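Local coordinates for protein telomere length regulator taz1 (Schizosaccharomyces pombe, PDB 4ZMI) that binds double-stranded telomeric DNA, regulates telomere length and keeps telomere-adjacent genes repressed, the part modelled here being its helical domain, at residues S122-A127 / G139-L144; E165-C170 / D177-V182. All blocks are in the same frame, centred on the assembly; numbering follows the deposited sequence. Where two conformers were deposited one is given.

Interaction 1. Residues S122-A127 / G139-L144; sequences SIVLDA and GDALVL
The flat group met across this contact is the peptide carbonyl of Ala141, and it is a methyl of Val124 that meets it. CG1 of Val124 lies 3.2 Å from O of Ala141, close for carbon against oxygen, and approaches from one side of the peptide plane, about 39° out of it and well off the line of the C=O bond. No ring belongs to either segment; aromatic cover comes from elsewhere, with Phe224 of helix 214-229 against both Ala141 and Leu144.

Val124 points at the other helix and its two methyls divide the work. Its chi1 of 177° sets CG1 opposite the backbone N, over Ala141, where it also comes within 4.2 Å of the CB methyl. The second branch, CG2, packs instead on Leu144, with CG2 to CD2 at 3.7 Å. Leu144 reaches this place with CG anti to its own backbone N (chi1 -166°), which brings one branch of its fork to Val124 as the two side chains cross obliquely. The small side chain of Ala141 is consistent with the close backbones: CA of Val124 and CA of Ala141 are 5.7 Å apart. CB of Ala127, one turn on from Val124, is turned the same way but stays at the margin, 4.6 Å from CB of Ala141.

No hydrogen bond bridges the segments; methyl packing, with one methyl set against a backbone carbonyl, carries the contact, and all three touching residues are buried. Val124 sits as a knob in the hole formed by Ala141, Leu144, Phe145 and Leu148 of helix 137-154, a knobs-into-holes fit. Helices 118-130 and 137-154 are consecutive and roughly antiparallel, and make an alpha hairpin in this all-helical domain.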
ATOM      1  N   SER A 122      -0.212   0.167  -4.078  1.00 38.77           N
ATOM      2  CA  SER A 122      -0.957  -1.091  -4.031  1.00 40.62           C
ATOM      3  C   SER A 122      -1.975  -1.039  -2.922  1.00 41.32           C
ATOM      4  O   SER A 122      -3.121  -1.402  -3.124  1.00 42.88           O
ATOM      5  CB  SER A 122      -0.001  -2.268  -3.779  1.00 41.14           C
ATOM      6  OG  SER A 122       0.830  -2.420  -4.898  1.00 46.29           O
ATOM      7  N   ILE A 123      -1.545  -0.611  -1.734  1.00 44.12           N
ATOM      8  CA  ILE A 123      -2.444  -0.644  -0.583  1.00 50.90           C
ATOM      9  C   ILE A 123      -3.623   0.295  -0.769  1.00 55.22           C
ATOM     10  O   ILE A 123      -4.759  -0.105  -0.531  1.00 58.13           O
ATOM     11  CB  ILE A 123      -1.705  -0.352   0.727  1.00 55.60           C
ATOM     12  CG1 ILE A 123      -0.623  -1.401   0.934  1.00 52.52           C
ATOM     13  CG2 ILE A 123      -2.659  -0.368   1.919  1.00 49.17           C
ATOM     14  CD1 ILE A 123       0.414  -0.992   1.945  1.00 55.61           C
ATOM     15  N   VAL A 124      -3.360   1.534  -1.200  1.00 54.26           N
ATOM     16  CA  VAL A 124      -4.442   2.482  -1.479  1.00 47.78           C
ATOM     17  C   VAL A 124      -5.442   1.960  -2.538  1.00 47.08           C
ATOM     18  O   VAL A 124      -6.643   2.034  -2.335  1.00 55.05           O
ATOM     19  CB  VAL A 124      -3.889   3.865  -1.920  1.00 52.55           C
ATOM     20  CG1 VAL A 124      -5.032   4.824  -2.276  1.00 47.98           C
ATOM     21  CG2 VAL A 124      -3.018   4.461  -0.838  1.00 53.92           C
ATOM     22  N   LEU A 125      -4.946   1.434  -3.662  1.00 45.74           N
ATOM     23  CA  LEU A 125      -5.822   0.905  -4.709  1.00 49.84           C
ATOM     24  C   LEU A 125      -6.600  -0.291  -4.183  1.00 53.37           C
ATOM     25  O   LEU A 125      -7.774  -0.455  -4.502  1.00 52.03           O
ATOM     26  CB  LEU A 125      -5.045   0.505  -5.971  1.00 45.24           C
ATOM     27  CG  LEU A 125      -4.549   1.670  -6.848  1.00 47.00           C
ATOM     28  CD1 LEU A 125      -3.457   1.168  -7.762  1.00 44.60           C
ATOM     29  CD2 LEU A 125      -5.662   2.295  -7.691  1.00 40.29           C
ATOM     30  N   ASP A 126      -5.945  -1.127  -3.380  1.00 53.22           N
ATOM     31  CA  ASP A 126      -6.613  -2.305  -2.832  1.00 50.72           C
ATOM     32  C   ASP A 126      -7.770  -1.862  -1.955  1.00 54.90           C
ATOM     33  O   ASP A 126      -8.876  -2.371  -2.080  1.00 58.53           O
ATOM     34  CB  ASP A 126      -5.651  -3.163  -2.032  1.00 50.31           C
ATOM     35  CG  ASP A 126      -6.295  -4.443  -1.526  1.00 58.20           C
ATOM     36  OD1 ASP A 126      -6.915  -5.169  -2.337  1.00 56.49           O
ATOM     37  OD2 ASP A 126      -6.186  -4.714  -0.308  1.00 58.41           O
ATOM     38  N   ALA A 127      -7.517  -0.888  -1.088  1.00 50.35           N
ATOM     39  CA  ALA A 127      -8.580  -0.295  -0.272  1.00 49.56           C
ATOM     40  C   ALA A 127      -9.689   0.242  -1.149  1.00 57.04           C
ATOM     41  O   ALA A 127     -10.866  -0.011  -0.903  1.00 65.00           O
ATOM     42  CB  ALA A 127      -8.025   0.822   0.615  1.00 45.84           C
ATOM     43  N   GLY A 139     -12.758   8.199   1.280  1.00 80.46           N
ATOM     44  CA  GLY A 139     -12.335   9.569   1.059  1.00 66.49           C
ATOM     45  C   GLY A 139     -10.865   9.783   1.352  1.00 62.23           C
ATOM     46  O   GLY A 139     -10.153  10.346   0.529  1.00 66.71           O
ATOM     47  N   ASP A 140     -10.415   9.322   2.518  1.00 62.42           N
ATOM     48  CA  ASP A 140      -8.998   9.328   2.884  1.00 66.67           C
ATOM     49  C   ASP A 140      -8.113   8.585   1.866  1.00 68.49           C
ATOM     50  O   ASP A 140      -6.969   8.974   1.623  1.00 65.67           O
ATOM     51  CB  ASP A 140      -8.812   8.706   4.279  1.00 79.82           C
ATOM     52  CG  ASP A 140      -9.543   9.488   5.386  1.00 97.82           C
ATOM     53  OD1 ASP A 140     -10.254  10.477   5.072  1.00100.52           O
ATOM     54  OD2 ASP A 140      -9.420   9.107   6.572  1.00102.07           O
ATOM     55  N   ALA A 141      -8.630   7.505   1.287  1.00 65.55           N
ATOM     56  CA  ALA A 141      -7.854   6.743   0.316  1.00 65.60           C
ATOM     57  C   ALA A 141      -7.733   7.513  -1.000  1.00 63.05           C
ATOM     58  O   ALA A 141      -6.673   7.525  -1.624  1.00 60.38           O
ATOM     59  CB  ALA A 141      -8.460   5.367   0.098  1.00 61.20           C
ATOM     60  N   LEU A 142      -8.806   8.167  -1.418  1.00 60.50           N
ATOM     61  CA  LEU A 142      -8.716   9.044  -2.582  1.00 62.45           C
ATOM     62  C   LEU A 142      -7.683  10.143  -2.376  1.00 63.24           C
ATOM     63  O   LEU A 142      -6.904  10.462  -3.279  1.00 64.12           O
ATOM     64  CB  LEU A 142     -10.070   9.646  -2.915  1.00 64.26           C
ATOM     65  CG  LEU A 142     -10.975   8.575  -3.526  1.00 66.28           C
ATOM     66  CD1 LEU A 142     -12.398   9.092  -3.723  1.00 64.59           C
ATOM     67  CD2 LEU A 142     -10.387   8.095  -4.836  1.00 58.94           C
ATOM     68  N   VAL A 143      -7.643  10.705  -1.178  1.00 63.83           N
ATOM     69  CA  VAL A 143      -6.759  11.841  -0.956  1.00 67.62           C
ATOM     70  C   VAL A 143      -5.309  11.373  -0.968  1.00 67.58           C
ATOM     71  O   VAL A 143      -4.459  11.947  -1.657  1.00 63.50           O
ATOM     72  CB  VAL A 143      -7.131  12.611   0.328  1.00 70.71           C
ATOM     73  CG1 VAL A 143      -6.124  13.704   0.608  1.00 65.72           C
ATOM     74  CG2 VAL A 143      -8.534  13.207   0.176  1.00 71.25           C
ATOM     75  N   LEU A 144      -5.041  10.295  -0.246  1.00 64.27           N
ATOM     76  CA  LEU A 144      -3.717   9.711  -0.248  1.00 58.15           C
ATOM     77  C   LEU A 144      -3.328   9.288  -1.670  1.00 53.40           C
ATOM     78  O   LEU A 144      -2.175   9.389  -2.066  1.00 57.28           O
ATOM     79  CB  LEU A 144      -3.684   8.543   0.716  1.00 55.94           C
ATOM     80  CG  LEU A 144      -2.280   8.059   1.059  1.00 63.54           C
ATOM     81  CD1 LEU A 144      -1.509   9.136   1.773  1.00 59.40           C
ATOM     82  CD2 LEU A 144      -2.338   6.791   1.908  1.00 66.44           C
TER

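Interaction 2. Residues E165-C170 / D177-V182; sequences EFILSC and DALNVV
Ile167 and Leu168 meet Leu179 in a thin, purely apolar contact between two short helices, 163-168 and 176-182, away from the middle of the domain. The backbones stay well apart, with CA of Leu168 and CA of Leu179 separated by 9.2 Å, and long side chains bridge the gap at their ends.

The nearer meeting is between branch methyls: CG2 of Ile167 lies 4.0 Å from CD1 of Leu179. Ile167 aims its CB at the other segment, and a chi1 of -69° sets CG2 anti to the backbone N, which turns this short branch, rather than the longer CG1 arm, to Leu179. Leu179 points back at it and offers CD1. Leu168 takes a different route. Its CB does not head for the opposite helix, but the extended chain brings the end of the side chain round to a loose touch at the fork. CD1 of Leu179 thus faces Ile167, while CD2 of Leu168 stands equally near CG and CD2 of Leu179, 4.5 Å from each.

Leu179 also touches Leu129 of helix 118-130, Trp187 of helix 185-189, and Leu171 and Tyr173 from the intervening chain. Leu171 and Tyr173 are also, with Leu168, the residues of the bound magnesium site. The arrangement is that of two short helices in the helical domain that touch through the ends of their branched side chains, beside a magnesium site made by Leu168 of helix 163-168 and the chain that follows it.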
ATOM      1  N   GLU A 165      -1.120   2.069 -16.781  1.00 48.46           N
ATOM      2  CA  GLU A 165       0.134   1.469 -16.374  1.00 53.78           C
ATOM      3  C   GLU A 165       0.379   1.862 -14.911  1.00 49.70           C
ATOM      4  O   GLU A 165       0.775   1.038 -14.104  1.00 49.05           O
ATOM      5  CB  GLU A 165       1.235   1.923 -17.334  1.00 64.15           C
ATOM      6  CG  GLU A 165       2.602   1.311 -17.138  1.00 86.99           C
ATOM      7  CD  GLU A 165       3.485   1.490 -18.372  1.00101.55           C
ATOM      8  OE1 GLU A 165       3.504   2.611 -18.942  1.00 95.70           O
ATOM      9  OE2 GLU A 165       4.133   0.497 -18.786  1.00111.41           O
ATOM     10  N   PHE A 166       0.072   3.107 -14.561  1.00 46.75           N
ATOM     11  CA  PHE A 166       0.222   3.594 -13.183  1.00 44.24           C
ATOM     12  C   PHE A 166      -0.591   2.736 -12.198  1.00 44.94           C
ATOM     13  O   PHE A 166      -0.130   2.406 -11.123  1.00 43.93           O
ATOM     14  CB  PHE A 166      -0.234   5.062 -13.114  1.00 45.88           C
ATOM     15  CG  PHE A 166       0.069   5.730 -11.811  1.00 47.69           C
ATOM     16  CD1 PHE A 166       1.263   6.424 -11.634  1.00 53.49           C
ATOM     17  CD2 PHE A 166      -0.829   5.668 -10.764  1.00 39.30           C
ATOM     18  CE1 PHE A 166       1.554   7.037 -10.446  1.00 49.21           C
ATOM     19  CE2 PHE A 166      -0.535   6.284  -9.568  1.00 44.31           C
ATOM     20  CZ  PHE A 166       0.649   6.967  -9.411  1.00 43.75           C
ATOM     21  N   ILE A 167      -1.801   2.368 -12.592  1.00 45.35           N
ATOM     22  CA  ILE A 167      -2.692   1.577 -11.759  1.00 45.41           C
ATOM     23  C   ILE A 167      -2.355   0.079 -11.751  1.00 48.20           C
ATOM     24  O   ILE A 167      -2.170  -0.512 -10.695  1.00 49.09           O
ATOM     25  CB  ILE A 167      -4.140   1.754 -12.241  1.00 48.08           C
ATOM     26  CG1 ILE A 167      -4.616   3.195 -11.934  1.00 46.12           C
ATOM     27  CG2 ILE A 167      -5.049   0.660 -11.648  1.00 34.32           C
ATOM     28  CD1 ILE A 167      -5.837   3.602 -12.717  1.00 45.88           C
ATOM     29  N   LEU A 168      -2.268  -0.525 -12.929  1.00 47.13           N
ATOM     30  CA  LEU A 168      -2.128  -1.979 -13.044  1.00 49.83           C
ATOM     31  C   LEU A 168      -0.747  -2.550 -12.676  1.00 51.77           C
ATOM     32  O   LEU A 168      -0.634  -3.694 -12.241  1.00 49.36           O
ATOM     33  CB  LEU A 168      -2.490  -2.410 -14.461  1.00 46.28           C
ATOM     34  CG  LEU A 168      -3.939  -2.142 -14.828  1.00 47.76           C
ATOM     35  CD1 LEU A 168      -4.116  -2.252 -16.348  1.00 48.46           C
ATOM     36  CD2 LEU A 168      -4.874  -3.119 -14.078  1.00 45.53           C
ATOM     37  N   SER A 169       0.298  -1.751 -12.849  1.00 42.03           N
ATOM     38  CA  SER A 169       1.641  -2.190 -12.536  1.00 42.82           C
ATOM     39  C   SER A 169       1.771  -2.542 -11.048  1.00 46.09           C
ATOM     40  O   SER A 169       2.687  -3.214 -10.667  1.00 54.79           O
ATOM     41  CB  SER A 169       2.630  -1.081 -12.869  1.00 45.24           C
ATOM     42  OG  SER A 169       2.473  -0.028 -11.920  1.00 51.86           O
ATOM     43  N   CYS A 170       0.851  -2.103 -10.201  1.00 43.18           N
ATOM     44  CA  CYS A 170       0.896  -2.396  -8.772  0.50 43.52           C
ATOM     45  C   CYS A 170      -0.263  -3.273  -8.304  1.00 46.36           C
ATOM     46  O   CYS A 170      -0.516  -3.343  -7.105  1.00 47.67           O
ATOM     47  CB  CYS A 170       0.856  -1.094  -7.953  0.50 39.99           C
ATOM     48  SG  CYS A 170       2.250   0.049  -8.173  0.50 36.20           S
ATOM     49  N   ASP A 177     -10.670  -3.542 -16.997  1.00 61.30           N
ATOM     50  CA  ASP A 177     -11.976  -4.188 -16.974  1.00 61.33           C
ATOM     51  C   ASP A 177     -12.041  -5.169 -15.827  1.00 66.57           C
ATOM     52  O   ASP A 177     -13.011  -5.196 -15.073  1.00 70.27           O
ATOM     53  CB  ASP A 177     -12.226  -4.931 -18.270  1.00 66.96           C
ATOM     54  CG  ASP A 177     -13.362  -4.351 -19.037  1.00 81.36           C
ATOM     55  OD1 ASP A 177     -13.085  -3.695 -20.059  1.00 86.49           O
ATOM     56  OD2 ASP A 177     -14.526  -4.532 -18.605  1.00 90.50           O
ATOM     57  N   ALA A 178     -10.978  -5.961 -15.710  1.00 64.06           N
ATOM     58  CA  ALA A 178     -10.838  -6.967 -14.673  1.00 59.65           C
ATOM     59  C   ALA A 178     -11.094  -6.382 -13.292  1.00 63.25           C
ATOM     60  O   ALA A 178     -11.693  -7.026 -12.430  1.00 70.34           O
ATOM     61  CB  ALA A 178      -9.452  -7.582 -14.738  1.00 48.49           C
ATOM     62  N   LEU A 179     -10.658  -5.149 -13.081  1.00 54.43           N
ATOM     63  CA  LEU A 179     -10.908  -4.507 -11.800  1.00 53.04           C
ATOM     64  C   LEU A 179     -12.400  -4.440 -11.521  1.00 56.34           C
ATOM     65  O   LEU A 179     -12.819  -4.548 -10.371  1.00 60.62           O
ATOM     66  CB  LEU A 179     -10.302  -3.106 -11.753  1.00 49.23           C
ATOM     67  CG  LEU A 179      -8.798  -2.970 -11.983  1.00 50.25           C
ATOM     68  CD1 LEU A 179      -8.360  -1.559 -11.673  1.00 47.07           C
ATOM     69  CD2 LEU A 179      -8.077  -3.913 -11.084  1.00 43.95           C
ATOM     70  N   ASN A 180     -13.204  -4.263 -12.567  1.00 58.74           N
ATOM     71  CA  ASN A 180     -14.660  -4.205 -12.394  1.00 72.80           C
ATOM     72  C   ASN A 180     -15.230  -5.540 -11.928  1.00 79.27           C
ATOM     73  O   ASN A 180     -16.323  -5.604 -11.369  1.00 79.54           O
ATOM     74  CB  ASN A 180     -15.349  -3.771 -13.688  1.00 74.22           C
ATOM     75  CG  ASN A 180     -15.017  -2.339 -14.078  1.00 81.63           C
ATOM     76  OD1 ASN A 180     -14.970  -1.440 -13.232  1.00 86.59           O
ATOM     77  ND2 ASN A 180     -14.781  -2.120 -15.368  1.00 84.41           N
ATOM     78  N   VAL A 181     -14.471  -6.604 -12.162  1.00 77.52           N
ATOM     79  CA  VAL A 181     -14.889  -7.949 -11.809  1.00 80.01           C
ATOM     80  C   VAL A 181     -14.568  -8.265 -10.342  1.00 81.42           C
ATOM     81  O   VAL A 181     -15.272  -9.056  -9.705  1.00 81.49           O
ATOM     82  CB  VAL A 181     -14.262  -8.988 -12.782  1.00 83.21           C
ATOM     83  CG1 VAL A 181     -14.146 -10.371 -12.163  1.00 84.75           C
ATOM     84  CG2 VAL A 181     -15.048  -9.036 -14.086  1.00 81.46           C
ATOM     85  N   VAL A 182     -13.526  -7.635  -9.795  1.00 67.26           N
ATOM     86  CA  VAL A 182     -13.119  -7.936  -8.422  1.00 52.58           C
ATOM     87  C   VAL A 182     -13.461  -6.862  -7.395  1.00 61.60           C
ATOM     88  O   VAL A 182     -13.273  -7.067  -6.198  1.00 71.54           O
ATOM     89  CB  VAL A 182     -11.621  -8.217  -8.334  1.00 55.82           C
ATOM     90  CG1 VAL A 182     -11.236  -9.258  -9.373  1.00 58.33           C
ATOM     91  CG2 VAL A 182     -10.819  -6.920  -8.542  1.00 56.55           C
TER

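Both contacts are mainly apolar, with no hydrogen bond across either, but they differ in depth and closeness. Interaction 1 is core packing, centred about 8 Å from the centre of the chain, and joins two longer helices whose backbones come close at Val124 and Ala141. Interaction 2, about 15 Å from that centre, joins short helices through side-chain ends and borders the magnesium site, with Leu168 partly exposed. The two centres lie about 14 Å apart. Helix 118-130 connects them: Ser122 OG probably hydrogen-bonds Cys170 O at 2.7 Å, and Leu125 packs on the Ile167 carbonyl. Both segments of interaction 1 precede those of interaction 2 in the chain, with helices 137-154 and 163-168 in succession.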